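Triacylglycerol lipase (Yarrowia lipolytica, PDB 3O0D) probably hydrolyses the ester bonds of triacylglycerols, as an extracellular, glycosylated lipase of the alpha/beta-hydrolase fold. Local coordinates at residues F17-A22 with L183-L187; R23-I27 with Q46-F50; R63-D67 with D93-I98; L124-F129 with P190-N194. All blocks are in the same frame, centred on the assembly; numbering follows the deposited sequence.

Interaction 1 of 4, residues F17-A22 with L183-L187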
loop_
_atom_site.group_PDB
_atom_site.type_symbol
_atom_site.label_atom_id
_atom_site.label_comp_id
_atom_site.label_asym_id
_atom_site.label_seq_id
_atom_site.Cartn_x
_atom_site.Cartn_y
_atom_site.Cartn_z
ATOM N N PHE A 17 8.510 3.503 -12.384
ATOM C CA PHE A 17 7.164 3.699 -11.919
ATOM C C PHE A 17 7.043 3.177 -10.469
ATOM O O PHE A 17 6.562 3.907 -9.566
ATOM C CB PHE A 17 6.273 2.916 -12.851
ATOM C CG PHE A 17 4.862 2.662 -12.313
ATOM C CD1 PHE A 17 3.850 3.634 -12.384
ATOM C CD2 PHE A 17 4.581 1.379 -11.903
ATOM C CE1 PHE A 17 2.501 3.218 -11.960
ATOM C CE2 PHE A 17 3.322 1.006 -11.451
ATOM C CZ PHE A 17 2.305 1.946 -11.485
ATOM N N PHE A 18 7.579 1.996 -10.205
ATOM C CA PHE A 18 7.530 1.520 -8.821
ATOM C C PHE A 18 8.337 2.421 -7.895
ATOM O O PHE A 18 7.920 2.730 -6.824
ATOM C CB PHE A 18 8.016 0.083 -8.735
ATOM C CG PHE A 18 7.150 -0.900 -9.494
ATOM C CD1 PHE A 18 5.780 -0.923 -9.328
ATOM C CD2 PHE A 18 7.694 -1.817 -10.350
ATOM C CE1 PHE A 18 5.019 -1.819 -9.989
ATOM C CE2 PHE A 18 6.909 -2.718 -11.019
ATOM C CZ PHE A 18 5.588 -2.707 -10.861
ATOM N N GLU A 19 9.516 2.810 -8.338
ATOM C CA GLU A 19 10.373 3.703 -7.521
ATOM C C GLU A 19 9.687 4.972 -7.190
ATOM O O GLU A 19 9.784 5.482 -6.071
ATOM C CB GLU A 19 11.696 3.913 -8.268
ATOM C CG GLU A 19 12.662 4.870 -7.559
ATOM C CD GLU A 19 13.966 5.042 -8.400
ATOM O OE1 GLU A 19 13.876 5.601 -9.513
ATOM O OE2 GLU A 19 15.003 4.559 -7.895
ATOM N N LYS A 20 8.962 5.514 -8.176
ATOM C CA LYS A 20 8.167 6.706 -7.918
ATOM C C LYS A 20 7.219 6.604 -6.698
ATOM O O LYS A 20 7.263 7.545 -5.819
ATOM C CB LYS A 20 7.357 7.092 -9.186
ATOM C CG LYS A 20 6.347 8.198 -8.858
ATOM C CD LYS A 20 5.594 8.507 -10.202
ATOM C CE LYS A 20 4.389 9.386 -9.894
ATOM N NZ LYS A 20 3.654 9.744 -11.166
ATOM N N TYR A 21 6.490 5.492 -6.652
ATOM C CA TYR A 21 5.481 5.305 -5.548
ATOM C C TYR A 21 6.295 5.011 -4.263
ATOM O O TYR A 21 5.939 5.499 -3.128
ATOM C CB TYR A 21 4.336 4.303 -5.864
ATOM C CG TYR A 21 3.498 4.966 -6.927
ATOM C CD1 TYR A 21 2.572 5.968 -6.578
ATOM C CD2 TYR A 21 3.732 4.693 -8.260
ATOM C CE1 TYR A 21 1.898 6.657 -7.507
ATOM C CE2 TYR A 21 3.021 5.423 -9.227
ATOM C CZ TYR A 21 2.136 6.392 -8.821
ATOM O OH TYR A 21 1.444 7.106 -9.763
ATOM N N ALA A 22 7.424 4.345 -4.379
ATOM C CA ALA A 22 8.185 4.212 -3.156
ATOM C C ALA A 22 8.602 5.547 -2.575
ATOM O O ALA A 22 8.644 5.733 -1.358
ATOM C CB ALA A 22 9.483 3.297 -3.392
ATOM N N LEU A 183 -5.451 4.133 -8.975
ATOM C CA LEU A 183 -4.225 3.271 -8.969
ATOM C C LEU A 183 -3.838 3.051 -7.510
ATOM O O LEU A 183 -3.843 3.980 -6.779
ATOM C CB LEU A 183 -3.097 4.088 -9.671
ATOM C CG LEU A 183 -1.735 3.338 -9.603
ATOM C CD1 LEU A 183 -1.614 1.907 -10.213
ATOM C CD2 LEU A 183 -0.754 4.390 -10.222
ATOM N N VAL A 184 -3.548 1.797 -7.165
ATOM C CA VAL A 184 -3.186 1.456 -5.730
ATOM C C VAL A 184 -1.809 0.795 -5.810
ATOM O O VAL A 184 -1.633 -0.188 -6.552
ATOM C CB VAL A 184 -4.189 0.439 -5.222
ATOM C CG1 VAL A 184 -3.793 -0.024 -3.838
ATOM C CG2 VAL A 184 -5.552 1.092 -5.124
ATOM N N VAL A 185 -0.866 1.369 -5.077
ATOM C CA VAL A 185 0.454 0.676 -5.050
ATOM C C VAL A 185 0.761 0.632 -3.527
ATOM O O VAL A 185 0.847 1.673 -2.888
ATOM C CB VAL A 185 1.553 1.538 -5.698
ATOM C CG1 VAL A 185 2.944 0.817 -5.555
ATOM C CG2 VAL A 185 1.232 1.689 -7.284
ATOM N N THR A 186 1.043 -0.559 -3.047
ATOM C CA THR A 186 1.368 -0.636 -1.600
ATOM C C THR A 186 2.804 -1.158 -1.498
ATOM O O THR A 186 3.262 -1.862 -2.399
ATOM C CB THR A 186 0.374 -1.607 -0.890
ATOM O OG1 THR A 186 0.612 -2.946 -1.200
ATOM C CG2 THR A 186 -1.137 -1.293 -1.280
ATOM N N LEU A 187 3.452 -0.899 -0.355
ATOM C CA LEU A 187 4.834 -1.416 -0.152
ATOM C C LEU A 187 4.864 -2.009 1.251
ATOM O O LEU A 187 4.474 -1.331 2.221
ATOM C CB LEU A 187 5.812 -0.254 -0.247
ATOM C CG LEU A 187 5.750 0.471 -1.634
ATOM C CD1 LEU A 187 5.028 1.853 -1.495
ATOM C CD2 LEU A 187 7.252 0.819 -2.096
#
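Tyr21 and Val185 mark the place where residues 17-22 of helix 12-27 cross strand 183-187: their CA atoms are 6.9 Å apart. The short axes pass at 9.0 Å and make an angle of 72°, so the helix lies steeply across the strand. No hydrogen bond joins the two; the contact is almost wholly apolar packing of side chains. From the strand, Leu183, Val185 and Leu187 face the helix. Val185 sends CG2 over one face of the Tyr21 ring, while its CG1 packs on Tyr21 CB at 3.8 Å. Leu183 CD2 touches two aromatics, the edge of the Phe17 ring at CE1 (3.9 Å) and the hydroxyl of Tyr21 (OH, 3.5 Å). That hydroxyl has its polar partner elsewhere, in the side-chain amide of Gln80. Phe17 reaches the strand because its CG stands anti to the backbone N (chi1 163°), which carries the ring alongside Tyr21, whose CD2 lies over one of its faces. At the other end Leu187 CD2 closes on the Ala22 methyl at 3.6 Å. Strands 155-161 and 222-227 flank strand 183-187 in parallel, and this is the helix-on-sheet packing of an alpha/beta-hydrolase core, with an N-terminal helix laid across a central strand.

Interaction 2 of 4, residues R23-I27 with Q46-F50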
loop_
_atom_site.group_PDB
_atom_site.type_symbol
_atom_site.label_atom_id
_atom_site.label_comp_id
_atom_site.label_asym_id
_atom_site.label_seq_id
_atom_site.Cartn_x
_atom_site.Cartn_y
_atom_site.Cartn_z
ATOM N N ARG A 23 8.996 6.477 -3.430
ATOM C CA ARG A 23 9.353 7.772 -2.956
ATOM C C ARG A 23 8.156 8.533 -2.341
ATOM O O ARG A 23 8.298 9.125 -1.357
ATOM C CB ARG A 23 9.952 8.669 -4.033
ATOM C CG ARG A 23 11.205 8.181 -4.719
ATOM C CD ARG A 23 11.780 9.323 -5.539
ATOM N NE ARG A 23 12.796 8.928 -6.476
ATOM C CZ ARG A 23 14.053 8.710 -6.176
ATOM N NH1 ARG A 23 14.506 8.854 -4.962
ATOM N NH2 ARG A 23 14.862 8.368 -7.135
ATOM N N LEU A 24 7.015 8.501 -2.983
ATOM C CA LEU A 24 5.850 9.201 -2.463
ATOM C C LEU A 24 5.502 8.615 -1.071
ATOM O O LEU A 24 5.101 9.396 -0.162
ATOM C CB LEU A 24 4.636 9.063 -3.378
ATOM C CG LEU A 24 4.873 9.989 -4.592
ATOM C CD1 LEU A 24 3.827 9.536 -5.702
ATOM C CD2 LEU A 24 4.798 11.567 -4.379
ATOM N N ALA A 25 5.532 7.297 -0.986
ATOM C CA ALA A 25 5.275 6.653 0.373
ATOM C C ALA A 25 6.243 7.105 1.389
ATOM O O ALA A 25 5.846 7.339 2.573
ATOM C CB ALA A 25 5.364 5.163 0.229
ATOM N N ASN A 26 7.521 7.223 1.041
ATOM C CA ASN A 26 8.585 7.725 1.984
ATOM C C ASN A 26 8.290 9.074 2.485
ATOM O O ASN A 26 8.421 9.336 3.689
ATOM C CB ASN A 26 9.957 7.568 1.250
ATOM C CG ASN A 26 11.046 8.430 1.799
ATOM O OD1 ASN A 26 10.863 9.605 2.080
ATOM N ND2 ASN A 26 12.261 7.858 1.843
ATOM N N ILE A 27 7.739 9.952 1.605
ATOM C CA ILE A 27 7.400 11.302 2.008
ATOM C C ILE A 27 6.277 11.319 3.119
ATOM O O ILE A 27 6.162 12.321 3.873
ATOM C CB ILE A 27 7.071 12.148 0.712
ATOM C CG1 ILE A 27 8.405 12.280 -0.032
ATOM C CG2 ILE A 27 6.548 13.618 1.087
ATOM C CD1 ILE A 27 8.107 12.688 -1.547
ATOM N N GLN A 46 13.653 13.581 -1.304
ATOM C CA GLN A 46 12.612 12.842 -1.996
ATOM C C GLN A 46 11.546 13.749 -2.620
ATOM O O GLN A 46 11.213 13.527 -3.742
ATOM C CB GLN A 46 11.947 11.839 -1.088
ATOM C CG GLN A 46 12.867 10.705 -0.508
ATOM C CD GLN A 46 13.577 9.864 -1.543
ATOM O OE1 GLN A 46 13.100 9.719 -2.646
ATOM N NE2 GLN A 46 14.739 9.280 -1.178
ATOM N N CYS A 47 11.094 14.800 -1.947
ATOM C CA CYS A 47 10.120 15.729 -2.523
ATOM C C CYS A 47 10.754 16.412 -3.746
ATOM O O CYS A 47 9.977 16.845 -4.647
ATOM C CB CYS A 47 9.805 16.825 -1.582
ATOM S SG CYS A 47 8.627 16.230 -0.284
ATOM N N ALA A 48 12.108 16.565 -3.749
ATOM C CA ALA A 48 12.774 17.257 -4.880
ATOM C C ALA A 48 12.592 16.538 -6.215
ATOM O O ALA A 48 12.755 17.218 -7.258
ATOM C CB ALA A 48 14.282 17.462 -4.651
ATOM N N HIS A 49 12.204 15.301 -6.206
ATOM C CA HIS A 49 11.911 14.563 -7.475
ATOM C C HIS A 49 10.530 14.796 -8.030
ATOM O O HIS A 49 10.149 14.131 -9.039
ATOM C CB HIS A 49 12.037 13.027 -7.233
ATOM C CG HIS A 49 13.439 12.565 -7.112
ATOM N ND1 HIS A 49 14.182 12.639 -5.953
ATOM C CD2 HIS A 49 14.239 11.986 -8.047
ATOM C CE1 HIS A 49 15.402 12.178 -6.183
ATOM N NE2 HIS A 49 15.445 11.737 -7.427
ATOM N N PHE A 50 9.767 15.785 -7.446
ATOM C CA PHE A 50 8.378 15.963 -7.850
ATOM C C PHE A 50 8.029 17.407 -8.248
ATOM O O PHE A 50 7.282 18.146 -7.517
ATOM C CB PHE A 50 7.490 15.540 -6.671
ATOM C CG PHE A 50 7.472 14.071 -6.538
ATOM C CD1 PHE A 50 6.781 13.295 -7.418
ATOM C CD2 PHE A 50 8.396 13.476 -5.635
ATOM C CE1 PHE A 50 6.796 11.872 -7.350
ATOM C CE2 PHE A 50 8.537 12.068 -5.581
ATOM C CZ PHE A 50 7.742 11.259 -6.417
#
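Arg23 lays its guanidinium flat on the His49 ring, the centres 3.6 Å apart and the planes only 9° off parallel, and CZ sits over the middle of the ring. The same group uses its edge for Gln46: NH1 donates to OE1 at 2.8 Å, nearly straight at 167°, meeting a lone pair in the carbonyl plane. The arginine chain runs extended from CG to NE, whereas Gln46 is bent at chi2 (-57°), which folds its amide back to lie nearly coplanar with the guanidinium. The other end of that amide, NE2, is hydrogen-bonded to OXT of the C-terminal carboxylate of Ile301, and Asn26 ND2 to the other oxygen of that carboxylate. With alanine instead of Arg23, Gln46 OE1 would probably lose this donor and the His49 ring the stack on one face, although ND1 would keep its bond to Leu45 O. Below this polar layer the contact is greasy. Leu24 CD2 stands over one face of the Phe50 ring, 3.7 Å from its centroid, while Arg23 CB meets the ring edge. Ile27 puts CG1 against Gln46 CB at 3.7 Å and CG2 against Cys47 SG at 3.6 Å. With the sulfur tied to Cys43, the arrangement is a disulfide-braced loop packed on the C-terminal part of helix 12-27, in the N-terminal region of a class 3 lipase.

Interaction 3 of 4, residues R63-D67 with D93-I98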
loop_
_atom_site.group_PDB
_atom_site.type_symbol
_atom_site.label_atom_id
_atom_site.label_comp_id
_atom_site.label_asym_id
_atom_site.label_seq_id
_atom_site.Cartn_x
_atom_site.Cartn_y
_atom_site.Cartn_z
ATOM N N ARG A 63 -4.045 8.691 18.167
ATOM C CA ARG A 63 -4.862 8.238 19.337
ATOM C C ARG A 63 -4.855 6.747 19.613
ATOM O O ARG A 63 -4.830 6.322 20.808
ATOM C CB ARG A 63 -6.273 8.927 19.335
ATOM C CG ARG A 63 -6.074 10.384 19.783
ATOM C CD ARG A 63 -7.361 11.206 19.633
ATOM N NE ARG A 63 -7.781 11.340 18.228
ATOM C CZ ARG A 63 -8.840 12.048 17.846
ATOM N NH1 ARG A 63 -9.583 12.687 18.755
ATOM N NH2 ARG A 63 -9.171 12.112 16.564
ATOM N N LEU A 64 -4.846 5.930 18.548
ATOM C CA LEU A 64 -4.976 4.474 18.624
ATOM C C LEU A 64 -3.839 3.894 17.833
ATOM O O LEU A 64 -3.290 4.614 16.933
ATOM C CB LEU A 64 -6.279 4.021 18.010
ATOM C CG LEU A 64 -7.479 4.661 18.725
ATOM C CD1 LEU A 64 -8.794 4.400 17.958
ATOM C CD2 LEU A 64 -7.553 4.128 20.193
ATOM N N ILE A 65 -3.514 2.645 18.176
ATOM C CA ILE A 65 -2.347 1.954 17.619
ATOM C C ILE A 65 -2.488 1.769 16.111
ATOM O O ILE A 65 -1.495 1.758 15.403
ATOM C CB ILE A 65 -2.072 0.597 18.329
ATOM C CG1 ILE A 65 -0.823 -0.016 17.760
ATOM C CG2 ILE A 65 -3.218 -0.393 18.168
ATOM C CD1 ILE A 65 0.426 0.797 18.153
ATOM N N PHE A 66 -3.716 1.689 15.630
ATOM C CA PHE A 66 -3.896 1.575 14.136
ATOM C C PHE A 66 -4.279 2.848 13.408
ATOM O O PHE A 66 -4.720 2.790 12.216
ATOM C CB PHE A 66 -4.882 0.485 13.869
ATOM C CG PHE A 66 -4.312 -0.882 14.066
ATOM C CD1 PHE A 66 -3.519 -1.475 13.080
ATOM C CD2 PHE A 66 -4.587 -1.602 15.223
ATOM C CE1 PHE A 66 -3.005 -2.711 13.256
ATOM C CE2 PHE A 66 -4.081 -2.879 15.399
ATOM C CZ PHE A 66 -3.274 -3.431 14.472
ATOM N N ASP A 67 -4.088 3.972 14.033
ATOM C CA ASP A 67 -4.378 5.252 13.406
ATOM C C ASP A 67 -3.255 5.641 12.410
ATOM O O ASP A 67 -2.143 5.076 12.443
ATOM C CB ASP A 67 -4.512 6.334 14.418
ATOM C CG ASP A 67 -5.920 6.356 15.073
ATOM O OD1 ASP A 67 -6.852 5.644 14.614
ATOM O OD2 ASP A 67 -6.051 7.159 16.003
ATOM N N ASP A 93 6.145 -0.890 17.164
ATOM C CA ASP A 93 4.864 -1.072 17.904
ATOM C C ASP A 93 3.732 -1.625 17.042
ATOM O O ASP A 93 2.986 -2.553 17.449
ATOM C CB ASP A 93 4.363 0.197 18.590
ATOM C CG ASP A 93 5.350 0.761 19.676
ATOM O OD1 ASP A 93 6.380 0.110 20.071
ATOM O OD2 ASP A 93 5.080 1.894 20.106
ATOM N N VAL A 94 3.556 -1.040 15.844
ATOM C CA VAL A 94 2.516 -1.533 14.990
ATOM C C VAL A 94 2.774 -2.991 14.560
ATOM O O VAL A 94 1.846 -3.819 14.579
ATOM C CB VAL A 94 2.396 -0.559 13.795
ATOM C CG1 VAL A 94 1.347 -1.130 12.850
ATOM C CG2 VAL A 94 1.977 0.803 14.336
ATOM N N ILE A 95 4.020 -3.354 14.132
ATOM C CA ILE A 95 4.213 -4.701 13.610
ATOM C C ILE A 95 4.032 -5.720 14.752
ATOM O O ILE A 95 3.579 -6.829 14.523
ATOM C CB ILE A 95 5.621 -4.815 12.975
ATOM C CG1 ILE A 95 5.620 -3.923 11.739
ATOM C CG2 ILE A 95 6.082 -6.288 12.723
ATOM C CD1 ILE A 95 7.039 -3.495 11.279
ATOM N N THR A 96 4.445 -5.309 15.968
ATOM C CA THR A 96 4.279 -6.236 17.103
ATOM C C THR A 96 2.800 -6.517 17.275
ATOM O O THR A 96 2.421 -7.679 17.435
ATOM C CB THR A 96 4.907 -5.712 18.424
ATOM O OG1 THR A 96 6.333 -5.482 18.249
ATOM C CG2 THR A 96 4.726 -6.780 19.499
ATOM N N ASP A 97 1.945 -5.493 17.228
ATOM C CA ASP A 97 0.527 -5.761 17.314
ATOM C C ASP A 97 -0.014 -6.650 16.240
ATOM O O ASP A 97 -0.828 -7.551 16.466
ATOM C CB ASP A 97 -0.200 -4.447 17.296
ATOM C CG ASP A 97 -1.423 -4.508 18.029
ATOM O OD1 ASP A 97 -2.340 -5.229 17.542
ATOM O OD2 ASP A 97 -1.453 -3.834 19.099
ATOM N N ILE A 98 0.383 -6.420 14.985
ATOM C CA ILE A 98 -0.147 -7.217 13.925
ATOM C C ILE A 98 0.266 -8.690 13.985
ATOM O O ILE A 98 -0.513 -9.595 13.621
ATOM C CB ILE A 98 0.357 -6.610 12.575
ATOM C CG1 ILE A 98 -0.158 -5.206 12.403
ATOM C CG2 ILE A 98 0.124 -7.538 11.413
ATOM C CD1 ILE A 98 0.632 -4.458 11.179
#
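Ile65 and Phe66 make a mostly apolar, partly buried contact with helix 91-100, from the loop between strands 53-60 and 68-75, which ends in a type I beta turn. That turn, residues 64-67, is closed by Asp67 N to Leu64 O at 3.1 Å. Asp67 also turns its carboxylate back on the turn: OD2 takes the N-H of Leu64 from well above the carboxylate plane, while OD1 is bound by Gln131. Of the two middle residues, Ile65 points at the helix, while Phe66 reaches it with the end of its ring. In Ile65, CG1 stands anti to the backbone N (chi1 -177°), and a bend at chi2 turns CD1 to Asp93 CB at 4.0 Å and Val94 CG2 at 4.1 Å. The isoleucine and valine side chains run antiparallel alongside each other, and Val94 CG2 also lies 3.8 Å from the Ile65 carbonyl O.

Strands 53-60 and 68-75 are an antiparallel pair at one margin of the alpha/beta-hydrolase sheet, and this connection joins that margin to helix 91-100, which follows strand 80-87. Phe66 goes deeper than Ile65. Its ring offers an edge to the helix: CE1 meets Ile98 CG1 at 3.9 Å, and CE2 comes to 3.6 Å from Asp97 OD1. The carboxylate plane stands 79° from the ring plane, with the oxygen near the plane of the ring and facing its C-H rim, an approach likely to be mildly favourable electrostatically. Asp97 OD2 rests instead at 4.0 Å from Ile65 CG2. Phe129 of helix 127-150 and Leu163 of helix 163-177 also pack on the ring.

Interaction 4 of 4, residues L124-F129 with P190-N194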
loop_
_atom_site.group_PDB
_atom_site.type_symbol
_atom_site.label_atom_id
_atom_site.label_comp_id
_atom_site.label_asym_id
_atom_site.label_seq_id
_atom_site.Cartn_x
_atom_site.Cartn_y
_atom_site.Cartn_z
ATOM N N LEU A 124 -14.256 -10.355 4.770
ATOM C CA LEU A 124 -13.876 -10.107 6.127
ATOM C C LEU A 124 -12.410 -9.600 6.204
ATOM O O LEU A 124 -11.523 -10.154 5.511
ATOM C CB LEU A 124 -13.975 -11.403 6.938
ATOM C CG LEU A 124 -15.351 -12.112 6.959
ATOM C CD1 LEU A 124 -15.309 -13.308 7.887
ATOM C CD2 LEU A 124 -16.390 -11.190 7.402
ATOM N N VAL A 125 -12.211 -8.594 7.035
ATOM C CA VAL A 125 -10.930 -7.947 7.146
ATOM C C VAL A 125 -10.567 -7.652 8.597
ATOM O O VAL A 125 -11.422 -7.314 9.460
ATOM C CB VAL A 125 -10.979 -6.676 6.370
ATOM C CG1 VAL A 125 -11.111 -6.986 4.861
ATOM C CG2 VAL A 125 -12.177 -5.942 6.807
ATOM N N HIS A 126 -9.264 -7.737 8.855
ATOM C CA HIS A 126 -8.738 -7.496 10.198
ATOM C C HIS A 126 -9.282 -6.199 10.785
ATOM O O HIS A 126 -9.296 -5.100 10.173
ATOM C CB HIS A 126 -7.227 -7.416 9.924
ATOM C CG HIS A 126 -6.303 -7.264 11.113
ATOM N ND1 HIS A 126 -6.026 -6.039 11.680
ATOM C CD2 HIS A 126 -5.348 -8.115 11.594
ATOM C CE1 HIS A 126 -5.045 -6.178 12.577
ATOM N NE2 HIS A 126 -4.597 -7.427 12.519
ATOM N N ASN A 127 -9.803 -6.284 12.002
ATOM C CA ASN A 127 -10.483 -5.134 12.563
ATOM C C ASN A 127 -9.574 -3.929 12.785
ATOM O O ASN A 127 -9.994 -2.762 12.780
ATOM C CB ASN A 127 -11.101 -5.560 13.916
ATOM C CG ASN A 127 -11.894 -4.450 14.561
ATOM N N GLY A 128 -8.305 -4.183 12.999
ATOM C CA GLY A 128 -7.350 -3.131 13.095
ATOM C C GLY A 128 -7.187 -2.370 11.745
ATOM O O GLY A 128 -7.057 -1.184 11.758
ATOM N N PHE A 129 -7.094 -3.132 10.659
ATOM C CA PHE A 129 -6.851 -2.515 9.289
ATOM C C PHE A 129 -8.092 -1.758 8.890
ATOM O O PHE A 129 -7.981 -0.707 8.252
ATOM C CB PHE A 129 -6.529 -3.590 8.253
ATOM C CG PHE A 129 -5.210 -4.308 8.558
ATOM C CD1 PHE A 129 -4.176 -3.616 9.171
ATOM C CD2 PHE A 129 -5.055 -5.643 8.258
ATOM C CE1 PHE A 129 -3.028 -4.267 9.500
ATOM C CE2 PHE A 129 -3.836 -6.307 8.602
ATOM C CZ PHE A 129 -2.861 -5.575 9.212
ATOM N N PRO A 190 0.903 -5.684 4.942
ATOM C CA PRO A 190 0.545 -6.933 5.617
ATOM C C PRO A 190 -0.724 -7.554 4.978
ATOM O O PRO A 190 -1.409 -6.841 4.151
ATOM C CB PRO A 190 0.294 -6.459 7.085
ATOM C CG PRO A 190 -0.189 -5.001 6.967
ATOM C CD PRO A 190 0.635 -4.466 5.697
ATOM N N ILE A 191 -1.018 -8.838 5.247
ATOM C CA ILE A 191 -2.220 -9.469 4.718
ATOM C C ILE A 191 -3.472 -8.836 5.375
ATOM O O ILE A 191 -3.533 -8.743 6.603
ATOM C CB ILE A 191 -2.182 -10.959 5.034
ATOM C CG1 ILE A 191 -0.914 -11.598 4.515
ATOM C CG2 ILE A 191 -3.390 -11.683 4.313
ATOM C CD1 ILE A 191 -0.638 -12.983 5.130
ATOM N N VAL A 192 -4.418 -8.378 4.577
ATOM C CA VAL A 192 -5.509 -7.571 5.062
ATOM C C VAL A 192 -6.747 -8.409 5.532
ATOM O O VAL A 192 -7.431 -8.043 6.544
ATOM C CB VAL A 192 -5.845 -6.500 3.964
ATOM C CG1 VAL A 192 -7.117 -5.810 4.277
ATOM C CG2 VAL A 192 -4.638 -5.408 3.953
ATOM N N GLY A 193 -7.059 -9.441 4.797
ATOM C CA GLY A 193 -8.330 -10.195 5.038
ATOM C C GLY A 193 -8.290 -11.658 4.715
ATOM O O GLY A 193 -7.246 -12.267 4.516
ATOM N N ASN A 194 -9.476 -12.239 4.583
ATOM C CA ASN A 194 -9.585 -13.639 4.350
ATOM C C ASN A 194 -9.726 -14.046 2.878
ATOM O O ASN A 194 -9.548 -13.211 1.992
ATOM C CB ASN A 194 -10.783 -14.121 5.241
ATOM C CG ASN A 194 -12.118 -13.733 4.619
ATOM O OD1 ASN A 194 -12.190 -12.781 3.821
ATOM N ND2 ASN A 194 -13.196 -14.493 4.955
#
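Val192 O accepts the N-H of His126 at 3.0 Å, a nearly straight bond of 168°. Two residues on, Asn194 N returns the favour to Leu124 O at 3.1 Å; between these bonds Val125 and Gly193 form a single beta bridge, their CA atoms 4.0 Å apart. A CB on Gly193 would run into Leu124 O. Asn194 adds its side chain: a chi1 of 76° folds the amide back over its own backbone, where OD1 can cap the following helix at Phe197 N and take a weak bond from Leu124 N. His126 in turn caps helix 127-150, its ND1 receiving Phe129 N, and the same nitrogen sits over the centre of the Phe129 ring. The CZ of that ring packs on Pro190 CG at 3.5 Å, while its edge at CE2 lies 3.2 Å from Ile191 O, a buried carbonyl that has no hydrogen-bond partner. Replacing Phe129 by alanine would probably open a gap beside Pro190 and strip Ile191 O of its aromatic C-H neighbour. Strand 105-107 pairs with Val125, helix 163-177 packs on Phe129 and Val192 through Ala166, and helix 195-206 leads off from Asn194.

Interactions 1 and 2 share helix 12-27: its middle turns pack on a central strand in the buried, apolar interaction 1, and its C-terminal part meets a loop in interaction 2, where a charged stack lies near the surface above greasy packing. The two touch, Leu187 CD1 lying 3.7 Å from Ala25 CB. Interactions 3 and 4 form a second pair, centres about 13 Å apart, in which the Phe66 ring packs on His126 and Phe129. Interaction 3 is partly exposed and has no hydrogen bond across it; interaction 4 is more buried, yet backbone bonds carry it. Interactions 2 and 4 lie on opposite sides of the chain's centre.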